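Local coordinates for protein D-mandelate dehydrogenase (Rhodotorula graminis, PDB 2W2K) that probably reduces 2-keto acids with a nicotinamide cofactor, as a D-mandelate dehydrogenase of the D-isomer specific 2-hydroxyacid dehydrogenase family, at residues Thr35-Phe40 with Pro68-Leu73; Ala89-Leu94 with Phe106-Gly111; Ile238-Phe243 with Gln263-Ala268. All coordinates share one frame; numbering follows the deposited sequence.

Contact 1 (Thr35-Phe40 with Pro68-Leu73)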
ATOM      1  N   THR A  35      19.296 -26.735  26.513  1.00 17.68           N
ATOM      2  CA  THR A  35      20.598 -26.090  26.630  1.00 20.80           C
ATOM      3  C   THR A  35      21.241 -26.082  25.247  1.00 20.17           C
ATOM      4  O   THR A  35      21.310 -25.026  24.610  1.00 21.87           O
ATOM      5  CB  THR A  35      21.500 -26.768  27.694  1.00 19.73           C
ATOM      6  OG1 THR A  35      21.634 -28.159  27.392  1.00 19.64           O
ATOM      7  CG2 THR A  35      20.903 -26.603  29.117  1.00 20.55           C
ATOM      8  N   THR A  36      21.648 -27.259  24.765  1.00 19.15           N
ATOM      9  CA  THR A  36      22.300 -27.429  23.454  1.00 22.38           C
ATOM     10  C   THR A  36      21.703 -28.607  22.679  1.00 22.19           C
ATOM     11  O   THR A  36      20.969 -29.425  23.257  1.00 20.09           O
ATOM     12  CB  THR A  36      23.828 -27.693  23.610  1.00 24.00           C
ATOM     13  OG1 THR A  36      24.034 -28.984  24.199  1.00 25.43           O
ATOM     14  CG2 THR A  36      24.480 -26.643  24.495  1.00 24.87           C
ATOM     15  N   HIS A  37      22.045 -28.712  21.390  1.00 18.87           N
ATOM     16  CA  HIS A  37      21.571 -29.809  20.537  1.00 20.57           C
ATOM     17  C   HIS A  37      22.035 -31.168  21.065  1.00 22.07           C
ATOM     18  O   HIS A  37      21.234 -32.117  21.164  1.00 18.90           O
ATOM     19  CB  HIS A  37      21.989 -29.598  19.064  1.00 20.03           C
ATOM     20  CG  HIS A  37      21.676 -30.759  18.163  1.00 21.15           C
ATOM     21  ND1 HIS A  37      22.597 -31.736  17.859  1.00 22.13           N
ATOM     22  CD2 HIS A  37      20.544 -31.094  17.497  1.00 12.96           C
ATOM     23  CE1 HIS A  37      22.049 -32.618  17.042  1.00 19.04           C
ATOM     24  NE2 HIS A  37      20.804 -32.249  16.805  1.00 23.15           N
ATOM     25  N   ASP A  38      23.321 -31.252  21.417  1.00 19.65           N
ATOM     26  CA  ASP A  38      23.905 -32.477  21.951  1.00 23.20           C
ATOM     27  C   ASP A  38      23.337 -32.855  23.321  1.00 21.99           C
ATOM     28  O   ASP A  38      23.124 -34.040  23.615  1.00 20.84           O
ATOM     29  CB  ASP A  38      25.443 -32.366  21.992  1.00 23.20           C
ATOM     30  CG  ASP A  38      26.077 -32.522  20.614  1.00 28.06           C
ATOM     31  OD1 ASP A  38      25.403 -33.019  19.680  1.00 32.05           O
ATOM     32  OD2 ASP A  38      27.260 -32.154  20.457  1.00 33.67           O
ATOM     33  N   GLY A  39      23.091 -31.851  24.152  1.00 18.05           N
ATOM     34  CA  GLY A  39      22.440 -32.063  25.453  1.00 20.78           C
ATOM     35  C   GLY A  39      21.016 -32.617  25.329  1.00 15.97           C
ATOM     36  O   GLY A  39      20.597 -33.451  26.132  1.00 16.87           O
ATOM     37  N   PHE A  40      20.269 -32.142  24.327  1.00 17.82           N
ATOM     38  CA  PHE A  40      18.879 -32.620  24.060  1.00 16.21           C
ATOM     39  C   PHE A  40      18.863 -34.071  23.580  1.00 15.73           C
ATOM     40  O   PHE A  40      18.059 -34.869  24.057  1.00 13.81           O
ATOM     41  CB  PHE A  40      18.153 -31.679  23.071  1.00 16.26           C
ATOM     42  CG  PHE A  40      16.700 -32.040  22.787  1.00 17.27           C
ATOM     43  CD1 PHE A  40      15.754 -32.161  23.825  1.00 15.05           C
ATOM     44  CD2 PHE A  40      16.267 -32.198  21.464  1.00 17.23           C
ATOM     45  CE1 PHE A  40      14.405 -32.463  23.548  1.00 19.17           C
ATOM     46  CE2 PHE A  40      14.926 -32.503  21.171  1.00 18.03           C
ATOM     47  CZ  PHE A  40      13.988 -32.643  22.219  1.00 13.86           C
ATOM     48  N   PRO A  68      19.869 -28.995  14.596  1.00 18.48           N
ATOM     49  CA  PRO A  68      18.831 -29.406  13.644  1.00 18.46           C
ATOM     50  C   PRO A  68      18.030 -30.633  14.101  1.00 18.39           C
ATOM     51  O   PRO A  68      18.549 -31.465  14.857  1.00 14.99           O
ATOM     52  CB  PRO A  68      19.649 -29.794  12.406  1.00 19.73           C
ATOM     53  CG  PRO A  68      20.887 -30.398  12.984  1.00 15.96           C
ATOM     54  CD  PRO A  68      21.167 -29.633  14.274  1.00 22.49           C
ATOM     55  N   TRP A  69      16.783 -30.733  13.630  1.00 17.30           N
ATOM     56  CA  TRP A  69      15.992 -31.961  13.738  1.00 14.76           C
ATOM     57  C   TRP A  69      16.375 -32.923  12.612  1.00 15.64           C
ATOM     58  O   TRP A  69      15.608 -33.138  11.673  1.00 12.47           O
ATOM     59  CB  TRP A  69      14.473 -31.638  13.774  1.00 13.32           C
ATOM     60  CG  TRP A  69      14.055 -31.141  15.179  1.00 14.46           C
ATOM     61  CD1 TRP A  69      14.390 -29.945  15.758  1.00 17.18           C
ATOM     62  CD2 TRP A  69      13.296 -31.864  16.163  1.00 16.11           C
ATOM     63  NE1 TRP A  69      13.881 -29.875  17.039  1.00 14.95           N
ATOM     64  CE2 TRP A  69      13.197 -31.035  17.308  1.00 12.55           C
ATOM     65  CE3 TRP A  69      12.662 -33.122  16.176  1.00 15.26           C
ATOM     66  CZ2 TRP A  69      12.498 -31.422  18.465  1.00 15.50           C
ATOM     67  CZ3 TRP A  69      11.957 -33.511  17.331  1.00 12.63           C
ATOM     68  CH2 TRP A  69      11.885 -32.663  18.459  1.00 10.64           C
ATOM     69  N   ASN A  70      17.578 -33.497  12.724  1.00 16.04           N
ATOM     70  CA  ASN A  70      18.105 -34.450  11.740  1.00 17.45           C
ATOM     71  C   ASN A  70      17.691 -35.898  12.047  1.00 19.36           C
ATOM     72  O   ASN A  70      17.054 -36.163  13.072  1.00 17.42           O
ATOM     73  CB  ASN A  70      19.641 -34.301  11.585  1.00 21.37           C
ATOM     74  CG  ASN A  70      20.415 -34.478  12.903  1.00 21.05           C
ATOM     75  OD1 ASN A  70      19.863 -34.847  13.939  1.00 22.21           O
ATOM     76  ND2 ASN A  70      21.722 -34.234  12.846  1.00 22.07           N
ATOM     77  N   ALA A  71      18.031 -36.827  11.152  1.00 20.08           N
ATOM     78  CA  ALA A  71      17.630 -38.226  11.336  1.00 19.03           C
ATOM     79  C   ALA A  71      18.254 -38.773  12.617  1.00 18.56           C
ATOM     80  O   ALA A  71      17.631 -39.589  13.320  1.00 19.50           O
ATOM     81  CB  ALA A  71      18.020 -39.074  10.135  1.00 17.57           C
ATOM     82  N   ASP A  72      19.456 -38.283  12.940  1.00 17.04           N
ATOM     83  CA  ASP A  72      20.178 -38.738  14.146  1.00 19.45           C
ATOM     84  C   ASP A  72      19.398 -38.437  15.436  1.00 20.58           C
ATOM     85  O   ASP A  72      19.182 -39.327  16.263  1.00 18.63           O
ATOM     86  CB  ASP A  72      21.583 -38.126  14.215  1.00 21.64           C
ATOM     87  CG  ASP A  72      22.412 -38.680  15.376  1.00 25.89           C
ATOM     88  OD1 ASP A  72      22.681 -39.909  15.396  1.00 21.59           O
ATOM     89  OD2 ASP A  72      22.793 -37.886  16.266  1.00 33.71           O
ATOM     90  N   LEU A  73      18.980 -37.183  15.601  1.00 17.56           N
ATOM     91  CA  LEU A  73      18.168 -36.793  16.756  1.00 15.72           C
ATOM     92  C   LEU A  73      16.812 -37.523  16.783  1.00 14.08           C
ATOM     93  O   LEU A  73      16.343 -37.990  17.845  1.00 13.42           O
ATOM     94  CB  LEU A  73      17.942 -35.273  16.760  1.00 15.88           C
ATOM     95  CG  LEU A  73      17.164 -34.650  17.932  1.00 16.79           C
ATOM     96  CD1 LEU A  73      17.908 -34.842  19.243  1.00 17.80           C
ATOM     97  CD2 LEU A  73      16.902 -33.171  17.685  1.00 16.94           C
TER
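The imidazole of His-37 lies against Pro-68. Pro-68 CD sits over one ring face, off centre toward the rim, in a CH-pi contact 3.8 Å from the ring centroid. The two side chains cross at about a right angle. His-37 NE2 is 3.1 Å from Pro-68 O. At the ring edge, near its plane, Asn-70 OD1 is 4.0 Å from His-37 NE2. The imidazole reaches over because CG is anti to the backbone N (chi1 173°). One turn on, Phe-40 continues the contact. Its CD2 touches Leu-73 CD1 at 3.8 Å, and its CE2 meets Trp-69 CZ2 at the same distance. The Phe-40 ring and the six-membered ring of Trp-69 meet obliquely, with planes at 53°. Leu-73 CD2 lies above the Trp-69 ring system. With an alanine in place of His-37 the ring face against Pro-68 CD is gone, which is likely to open a gap between the proline and Leu-73 CD2.

Two helix N-termini set these groups in position. Thr-36 is the N-cap of helix 37-45, and its OG1 accepts from Gly-39 N. Asn-70 is the N-cap of helix 71-74, and its OD1 accepts from Leu-73 N at 3.0 Å. Pro-68 follows a cis peptide bond, and Trp-69 is the centre of an inverse gamma turn. Further out, Trp-69 NE1 is hydrogen-bonded to Ser-66 OG, and Tyr-49 touches Phe-40. The contact joins two capped helix starts, each following a strand of the five-stranded parallel sheet, in an alpha/beta domain with flavodoxin-type strand order 2-1-3-4-5.

Contact 2 (Ala89-Leu94 with Phe106-Gly111); sequences AGFDWL and FANSRG
The backbone of Ala-89 comes to that of Arg-110, with CA atoms 5.4 Å apart, while the segments diverge toward Leu-94 and Phe-106. Within segment 89-94, Phe-91 to Leu-94 form a type I beta turn. Asn-108 ND2 donates to Ala-89 O at 3.1 Å. The bond lies in the plane of the Ala-89 carbonyl, on a lone pair, with an N-H...O angle of 150°. Asn-108 OD1 accepts from Arg-110 N in an Asx turn, with the donor above the carbonyl plane. The two bonds fix how the amide is turned.

Segment 89-94 follows strand 83-86, and segment 106-111 begins in strand 105-107, its neighbour in the parallel sheet. Helix 96-101 lies between the strands in a beta-alpha-beta crossover. The Ala-89 side chain is about 7 Å from that of the NAD(+)-binding residue Ile-174; no cofactor is bound to this chain in the model.

Phe-91 and Phe-106 form a T-shaped pair. The edge of Phe-106, at CE2, points to the face of Phe-91, with planes at 73°. Phe-91 has CG between the backbone N and the carbonyl carbon (chi1 44°), which brings its ring over that edge. Its own edge, at CE2, is near Asn-108 ND2. Leu-94 CD2 lies centrally over a Phe-106 face, a CH-pi contact 3.7 Å from the ring centroid. Leu-96 touches both phenylalanines, and Leu-99 packs on Phe-106.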
ATOM      1  N   ALA A  89       5.206 -21.179   8.556  1.00 17.79           N
ATOM      2  CA  ALA A  89       4.913 -21.921   7.339  1.00 21.46           C
ATOM      3  C   ALA A  89       6.100 -22.817   6.944  1.00 22.83           C
ATOM      4  O   ALA A  89       5.920 -23.985   6.565  1.00 23.22           O
ATOM      5  CB  ALA A  89       4.569 -20.946   6.219  1.00 23.28           C
ATOM      6  N   GLY A  90       7.314 -22.277   7.058  1.00 22.74           N
ATOM      7  CA  GLY A  90       8.529 -23.019   6.710  1.00 22.84           C
ATOM      8  C   GLY A  90       9.027 -23.947   7.812  1.00 22.62           C
ATOM      9  O   GLY A  90       8.725 -23.746   8.992  1.00 21.45           O
ATOM     10  N   PHE A  91       9.806 -24.957   7.420  1.00 21.44           N
ATOM     11  CA  PHE A  91      10.424 -25.899   8.374  1.00 20.96           C
ATOM     12  C   PHE A  91      11.785 -26.442   7.862  1.00 21.28           C
ATOM     13  O   PHE A  91      12.010 -27.659   7.820  1.00 22.20           O
ATOM     14  CB  PHE A  91       9.441 -27.031   8.762  1.00 20.33           C
ATOM     15  CG  PHE A  91       8.674 -27.621   7.585  1.00 17.62           C
ATOM     16  CD1 PHE A  91       9.218 -28.665   6.825  1.00 19.18           C
ATOM     17  CD2 PHE A  91       7.419 -27.109   7.231  1.00 19.80           C
ATOM     18  CE1 PHE A  91       8.521 -29.198   5.716  1.00 20.61           C
ATOM     19  CE2 PHE A  91       6.706 -27.631   6.154  1.00 15.71           C
ATOM     20  CZ  PHE A  91       7.255 -28.683   5.387  1.00 16.15           C
ATOM     21  N   ASP A  92      12.679 -25.520   7.481  1.00 19.69           N
ATOM     22  CA  ASP A  92      14.041 -25.839   6.979  1.00 22.61           C
ATOM     23  C   ASP A  92      14.918 -26.618   7.967  1.00 21.12           C
ATOM     24  O   ASP A  92      15.812 -27.369   7.562  1.00 21.77           O
ATOM     25  CB  ASP A  92      14.796 -24.559   6.586  1.00 21.54           C
ATOM     26  CG  ASP A  92      14.261 -23.920   5.299  1.00 32.58           C
ATOM     27  OD1 ASP A  92      13.274 -24.432   4.721  1.00 37.60           O
ATOM     28  OD2 ASP A  92      14.834 -22.886   4.873  1.00 34.71           O
ATOM     29  N   TRP A  93      14.663 -26.404   9.254  1.00 17.66           N
ATOM     30  CA  TRP A  93      15.376 -27.055  10.351  1.00 17.72           C
ATOM     31  C   TRP A  93      14.982 -28.532  10.570  1.00 16.33           C
ATOM     32  O   TRP A  93      15.566 -29.187  11.447  1.00 16.93           O
ATOM     33  CB  TRP A  93      15.143 -26.260  11.647  1.00 17.15           C
ATOM     34  CG  TRP A  93      13.688 -25.858  11.844  1.00 19.47           C
ATOM     35  CD1 TRP A  93      13.078 -24.688  11.436  1.00 20.91           C
ATOM     36  CD2 TRP A  93      12.665 -26.642  12.476  1.00 18.09           C
ATOM     37  NE1 TRP A  93      11.742 -24.702  11.792  1.00 18.50           N
ATOM     38  CE2 TRP A  93      11.465 -25.890  12.427  1.00 19.53           C
ATOM     39  CE3 TRP A  93      12.649 -27.906  13.097  1.00 20.03           C
ATOM     40  CZ2 TRP A  93      10.244 -26.379  12.953  1.00 17.95           C
ATOM     41  CZ3 TRP A  93      11.432 -28.385  13.628  1.00 18.22           C
ATOM     42  CH2 TRP A  93      10.258 -27.620  13.553  1.00 16.60           C
ATOM     43  N   LEU A  94      14.012 -29.034   9.787  1.00 13.59           N
ATOM     44  CA  LEU A  94      13.387 -30.361  10.005  1.00 16.04           C
ATOM     45  C   LEU A  94      13.524 -31.332   8.829  1.00 15.97           C
ATOM     46  O   LEU A  94      13.153 -30.993   7.694  1.00 16.61           O
ATOM     47  CB  LEU A  94      11.867 -30.206  10.311  1.00 15.59           C
ATOM     48  CG  LEU A  94      10.993 -31.468  10.503  1.00 16.14           C
ATOM     49  CD1 LEU A  94      11.413 -32.298  11.719  1.00 11.65           C
ATOM     50  CD2 LEU A  94       9.495 -31.134  10.606  1.00 16.02           C
ATOM     51  N   PHE A 106       3.128 -34.606  11.212  1.00 10.24           N
ATOM     52  CA  PHE A 106       3.522 -33.190  11.369  1.00  8.71           C
ATOM     53  C   PHE A 106       2.396 -32.214  10.929  1.00  9.51           C
ATOM     54  O   PHE A 106       1.647 -32.494   9.991  1.00 11.88           O
ATOM     55  CB  PHE A 106       4.853 -32.914  10.612  1.00 10.03           C
ATOM     56  CG  PHE A 106       5.416 -31.510  10.801  1.00 11.34           C
ATOM     57  CD1 PHE A 106       5.880 -31.080  12.050  1.00  9.97           C
ATOM     58  CD2 PHE A 106       5.519 -30.628   9.706  1.00 13.08           C
ATOM     59  CE1 PHE A 106       6.400 -29.777  12.215  1.00 15.63           C
ATOM     60  CE2 PHE A 106       6.044 -29.330   9.857  1.00 10.70           C
ATOM     61  CZ  PHE A 106       6.492 -28.908  11.099  1.00  9.45           C
ATOM     62  N   ALA A 107       2.256 -31.100  11.657  1.00  9.51           N
ATOM     63  CA  ALA A 107       1.435 -29.968  11.216  1.00  8.47           C
ATOM     64  C   ALA A 107       2.276 -28.684  11.280  1.00  9.39           C
ATOM     65  O   ALA A 107       2.904 -28.396  12.308  1.00  8.90           O
ATOM     66  CB  ALA A 107       0.150 -29.836  12.090  1.00 10.55           C
ATOM     67  N   ASN A 108       2.315 -27.909  10.188  1.00  9.27           N
ATOM     68  CA  ASN A 108       2.783 -26.512  10.316  1.00  7.94           C
ATOM     69  C   ASN A 108       1.601 -25.577  10.673  1.00  8.95           C
ATOM     70  O   ASN A 108       0.541 -26.059  11.096  1.00 12.72           O
ATOM     71  CB  ASN A 108       3.538 -26.047   9.055  1.00  9.96           C
ATOM     72  CG  ASN A 108       2.652 -25.939   7.837  1.00  9.13           C
ATOM     73  OD1 ASN A 108       1.432 -26.186   7.890  1.00 11.69           O
ATOM     74  ND2 ASN A 108       3.276 -25.592   6.686  1.00 12.91           N
ATOM     75  N   SER A 109       1.778 -24.258  10.535  1.00  7.32           N
ATOM     76  CA  SER A 109       0.650 -23.328  10.739  1.00  7.75           C
ATOM     77  C   SER A 109       0.252 -22.602   9.447  1.00 11.74           C
ATOM     78  O   SER A 109       0.061 -21.375   9.443  1.00 11.11           O
ATOM     79  CB  SER A 109       0.930 -22.337  11.881  1.00  8.77           C
ATOM     80  OG  SER A 109       1.141 -23.031  13.126  1.00 10.64           O
ATOM     81  N   ARG A 110       0.119 -23.367   8.357  1.00 11.74           N
ATOM     82  CA  ARG A 110      -0.350 -22.851   7.053  1.00 11.69           C
ATOM     83  C   ARG A 110      -1.674 -22.066   7.154  1.00  8.27           C
ATOM     84  O   ARG A 110      -2.630 -22.496   7.823  1.00 11.16           O
ATOM     85  CB  ARG A 110      -0.480 -24.011   6.040  1.00 13.01           C
ATOM     86  CG  ARG A 110      -1.198 -23.640   4.730  1.00 13.40           C
ATOM     87  CD  ARG A 110      -1.410 -24.833   3.793  1.00 13.64           C
ATOM     88  NE  ARG A 110      -2.241 -25.900   4.369  1.00 10.20           N
ATOM     89  CZ  ARG A 110      -3.572 -25.893   4.475  1.00 19.25           C
ATOM     90  NH1 ARG A 110      -4.295 -24.855   4.045  1.00 17.12           N
ATOM     91  NH2 ARG A 110      -4.195 -26.945   5.021  1.00 15.74           N
ATOM     92  N   GLY A 111      -1.719 -20.902   6.506  1.00  8.57           N
ATOM     93  CA  GLY A 111      -2.919 -20.045   6.517  1.00 10.72           C
ATOM     94  C   GLY A 111      -2.947 -18.923   7.563  1.00 10.47           C
ATOM     95  O   GLY A 111      -3.671 -17.928   7.379  1.00 11.52           O
TER

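Contact 3 (Ile238-Phe243 with Gln263-Ala268)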
ATOM      1  N   ILE A 238      12.324 -17.517 -11.665  1.00 13.31           N
ATOM      2  CA  ILE A 238      12.357 -16.258 -12.412  1.00 13.87           C
ATOM      3  C   ILE A 238      13.818 -15.892 -12.744  1.00 14.23           C
ATOM      4  O   ILE A 238      14.576 -15.416 -11.888  1.00 12.83           O
ATOM      5  CB  ILE A 238      11.638 -15.121 -11.638  1.00 15.48           C
ATOM      6  CG1 ILE A 238      10.208 -15.561 -11.238  1.00 15.00           C
ATOM      7  CG2 ILE A 238      11.615 -13.828 -12.471  1.00 13.63           C
ATOM      8  CD1 ILE A 238       9.268 -16.020 -12.390  1.00  9.29           C
ATOM      9  N   ASP A 239      14.194 -16.130 -14.000  1.00 13.87           N
ATOM     10  CA  ASP A 239      15.596 -16.045 -14.436  1.00 16.59           C
ATOM     11  C   ASP A 239      15.836 -15.053 -15.605  1.00 17.22           C
ATOM     12  O   ASP A 239      14.952 -14.275 -15.950  1.00 15.15           O
ATOM     13  CB  ASP A 239      16.071 -17.464 -14.784  1.00 15.46           C
ATOM     14  CG  ASP A 239      15.214 -18.139 -15.874  1.00 20.84           C
ATOM     15  OD1 ASP A 239      14.344 -17.479 -16.500  1.00 19.24           O
ATOM     16  OD2 ASP A 239      15.420 -19.354 -16.120  1.00 26.49           O
ATOM     17  N   GLU A 240      17.019 -15.077 -16.233  1.00 17.20           N
ATOM     18  CA  GLU A 240      17.266 -14.205 -17.405  1.00 19.24           C
ATOM     19  C   GLU A 240      16.211 -14.349 -18.511  1.00 16.11           C
ATOM     20  O   GLU A 240      15.758 -13.345 -19.075  1.00 14.39           O
ATOM     21  CB  GLU A 240      18.639 -14.480 -18.026  1.00 21.79           C
ATOM     22  CG  GLU A 240      19.798 -13.760 -17.391  1.00 27.18           C
ATOM     23  CD  GLU A 240      21.126 -14.169 -18.036  1.00 31.45           C
ATOM     24  OE1 GLU A 240      21.106 -14.692 -19.178  1.00 33.80           O
ATOM     25  OE2 GLU A 240      22.181 -13.978 -17.392  1.00 44.68           O
ATOM     26  N   ALA A 241      15.851 -15.597 -18.821  1.00 16.59           N
ATOM     27  CA  ALA A 241      14.866 -15.934 -19.858  1.00 17.68           C
ATOM     28  C   ALA A 241      13.448 -15.374 -19.587  1.00 18.59           C
ATOM     29  O   ALA A 241      12.773 -14.918 -20.518  1.00 15.02           O
ATOM     30  CB  ALA A 241      14.821 -17.462 -20.083  1.00 17.54           C
ATOM     31  N   PHE A 242      13.015 -15.405 -18.322  1.00 16.56           N
ATOM     32  CA  PHE A 242      11.763 -14.746 -17.912  1.00 15.77           C
ATOM     33  C   PHE A 242      11.782 -13.223 -18.140  1.00 13.44           C
ATOM     34  O   PHE A 242      10.845 -12.671 -18.736  1.00 11.73           O
ATOM     35  CB  PHE A 242      11.414 -15.065 -16.438  1.00 16.84           C
ATOM     36  CG  PHE A 242      10.001 -14.633 -16.025  1.00 15.06           C
ATOM     37  CD1 PHE A 242       8.906 -15.493 -16.210  1.00 14.27           C
ATOM     38  CD2 PHE A 242       9.775 -13.373 -15.468  1.00 10.58           C
ATOM     39  CE1 PHE A 242       7.596 -15.100 -15.832  1.00 15.28           C
ATOM     40  CE2 PHE A 242       8.478 -12.955 -15.085  1.00  7.54           C
ATOM     41  CZ  PHE A 242       7.376 -13.831 -15.268  1.00  8.72           C
ATOM     42  N   PHE A 243      12.835 -12.552 -17.678  1.00 13.08           N
ATOM     43  CA  PHE A 243      12.960 -11.100 -17.899  1.00 12.10           C
ATOM     44  C   PHE A 243      13.019 -10.707 -19.380  1.00 15.28           C
ATOM     45  O   PHE A 243      12.446  -9.676 -19.793  1.00 13.48           O
ATOM     46  CB  PHE A 243      14.120 -10.509 -17.092  1.00 11.91           C
ATOM     47  CG  PHE A 243      13.884 -10.541 -15.588  1.00 16.50           C
ATOM     48  CD1 PHE A 243      12.782  -9.875 -15.020  1.00 15.60           C
ATOM     49  CD2 PHE A 243      14.738 -11.254 -14.746  1.00 13.57           C
ATOM     50  CE1 PHE A 243      12.548  -9.910 -13.622  1.00 10.78           C
ATOM     51  CE2 PHE A 243      14.518 -11.297 -13.336  1.00 14.08           C
ATOM     52  CZ  PHE A 243      13.422 -10.630 -12.778  1.00 11.78           C
ATOM     53  N   GLN A 263      18.848 -12.750  -8.167  1.00 11.78           N
ATOM     54  CA  GLN A 263      19.301 -11.380  -7.866  1.00 14.07           C
ATOM     55  C   GLN A 263      20.072 -10.738  -9.025  1.00 15.68           C
ATOM     56  O   GLN A 263      19.867  -9.563  -9.327  1.00 13.07           O
ATOM     57  CB  GLN A 263      20.146 -11.366  -6.575  1.00 14.23           C
ATOM     58  CG  GLN A 263      20.879 -10.056  -6.248  1.00 13.40           C
ATOM     59  CD  GLN A 263      21.363  -9.974  -4.796  1.00 20.06           C
ATOM     60  OE1 GLN A 263      20.558 -10.006  -3.856  1.00 14.84           O
ATOM     61  NE2 GLN A 263      22.679  -9.799  -4.611  1.00 15.73           N
ATOM     62  N   ASP A 264      20.980 -11.496  -9.649  1.00 12.62           N
ATOM     63  CA  ASP A 264      21.783 -10.969 -10.761  1.00 11.69           C
ATOM     64  C   ASP A 264      20.963 -10.711 -12.038  1.00 11.71           C
ATOM     65  O   ASP A 264      21.186  -9.698 -12.728  1.00 14.56           O
ATOM     66  CB  ASP A 264      23.024 -11.860 -11.011  1.00 13.11           C
ATOM     67  CG  ASP A 264      24.060 -11.777  -9.852  1.00 11.89           C
ATOM     68  OD1 ASP A 264      23.883 -10.948  -8.933  1.00 13.58           O
ATOM     69  OD2 ASP A 264      25.060 -12.557  -9.832  1.00 15.08           O
ATOM     70  N   ALA A 265      19.999 -11.586 -12.328  1.00 11.00           N
ATOM     71  CA  ALA A 265      19.103 -11.382 -13.470  1.00 12.28           C
ATOM     72  C   ALA A 265      18.216 -10.144 -13.278  1.00  9.97           C
ATOM     73  O   ALA A 265      17.991  -9.384 -14.222  1.00  9.76           O
ATOM     74  CB  ALA A 265      18.270 -12.612 -13.750  1.00 14.22           C
ATOM     75  N   LEU A 266      17.736  -9.951 -12.053  1.00 11.18           N
ATOM     76  CA  LEU A 266      16.913  -8.784 -11.689  1.00 10.86           C
ATOM     77  C   LEU A 266      17.684  -7.455 -11.866  1.00 11.54           C
ATOM     78  O   LEU A 266      17.171  -6.494 -12.481  1.00  9.46           O
ATOM     79  CB  LEU A 266      16.421  -8.932 -10.238  1.00  7.63           C
ATOM     80  CG  LEU A 266      15.564  -7.752  -9.719  1.00  9.79           C
ATOM     81  CD1 LEU A 266      14.183  -7.775 -10.372  1.00 12.91           C
ATOM     82  CD2 LEU A 266      15.430  -7.816  -8.201  1.00 14.76           C
ATOM     83  N   ILE A 267      18.899  -7.395 -11.306  1.00 11.28           N
ATOM     84  CA  ILE A 267      19.769  -6.209 -11.411  1.00 12.21           C
ATOM     85  C   ILE A 267      20.012  -5.854 -12.884  1.00 13.33           C
ATOM     86  O   ILE A 267      19.896  -4.693 -13.265  1.00 13.57           O
ATOM     87  CB  ILE A 267      21.150  -6.400 -10.650  1.00 16.03           C
ATOM     88  CG1 ILE A 267      20.962  -6.396  -9.124  1.00 12.04           C
ATOM     89  CG2 ILE A 267      22.217  -5.317 -11.062  1.00 13.15           C
ATOM     90  CD1 ILE A 267      22.133  -7.045  -8.330  1.00  9.94           C
ATOM     91  N   ALA A 268      20.348  -6.857 -13.710  1.00 11.57           N
ATOM     92  CA  ALA A 268      20.575  -6.636 -15.163  1.00 13.56           C
ATOM     93  C   ALA A 268      19.355  -6.082 -15.906  1.00 11.18           C
ATOM     94  O   ALA A 268      19.487  -5.182 -16.770  1.00  9.10           O
ATOM     95  CB  ALA A 268      21.085  -7.914 -15.842  1.00 12.30           C
TER
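Phe-243 has CG anti to its carbonyl carbon (chi1 -68°), and Leu-266 has CG anti to its backbone N (chi1 179°); these settings bring the Phe-243 ring to the Leu-266 methyl CD1. Phe-243 CZ is 3.8 Å from Leu-266 CD1, and the two side chains cross at a slant. The same ring runs along the backbone of the other helix. Its CE2 is 3.7 Å from Leu-266 N, and its CD2 is 3.8 Å from Ala-265 O. The ring meets these two backbone atoms obliquely.

Ala-265 is the small residue at the close approach. Its CA is 5.2 Å from the CA of Glu-240. Its CB points to the first turn of the facing helix and lies 3.7 Å from Glu-240 N. Phe-243 CD2 touches that methyl from one side, while Glu-240 CG brushes it more loosely. The carbon chain of Glu-240 is extended beyond CG.

Asp-239 is the N-cap of helix 240-245. Its OD1 accepts from Phe-242 N at 3.1 Å, nearly in line with the carboxylate C-O bond. This ties down the helix start that Ala-265 packs against.

The contact joins the starts of helices 240-245 and 263-271 in the Rossmann-fold NAD-binding domain. Strands 223-226, 250-254 and 275-280, which alternate with these helices along the chain, are neighbours in its parallel sheet. Leu-275 of strand 275-280 touches both Phe-243 and Leu-266. Beyond it, Leu-266 also packs on Ala-278 and Leu-280, and on Leu-293 of helix 291-294.

The three contacts follow one another along the chain without interleaving. Contacts 1 and 2 belong to the five-stranded parallel sheet domain. Their centres are about 18 Å apart, and they touch: Trp-69 N is 2.9 Å from Trp-93 O, a probable hydrogen bond, and Trp-69 CB packs on Leu-94 CD1. Contact 3 lies in the other domain, on helices flanking the seven-stranded parallel sheet. Its centre is about 39 Å from that of contact 1 and about 29 Å from that of contact 2. Contact 2 is nearer the chain centre than the others. Its Ala-89 lies near residues that bind NAD(+), consistent with a two-domain dehydrogenase that binds NAD(+) at the interdomain cleft.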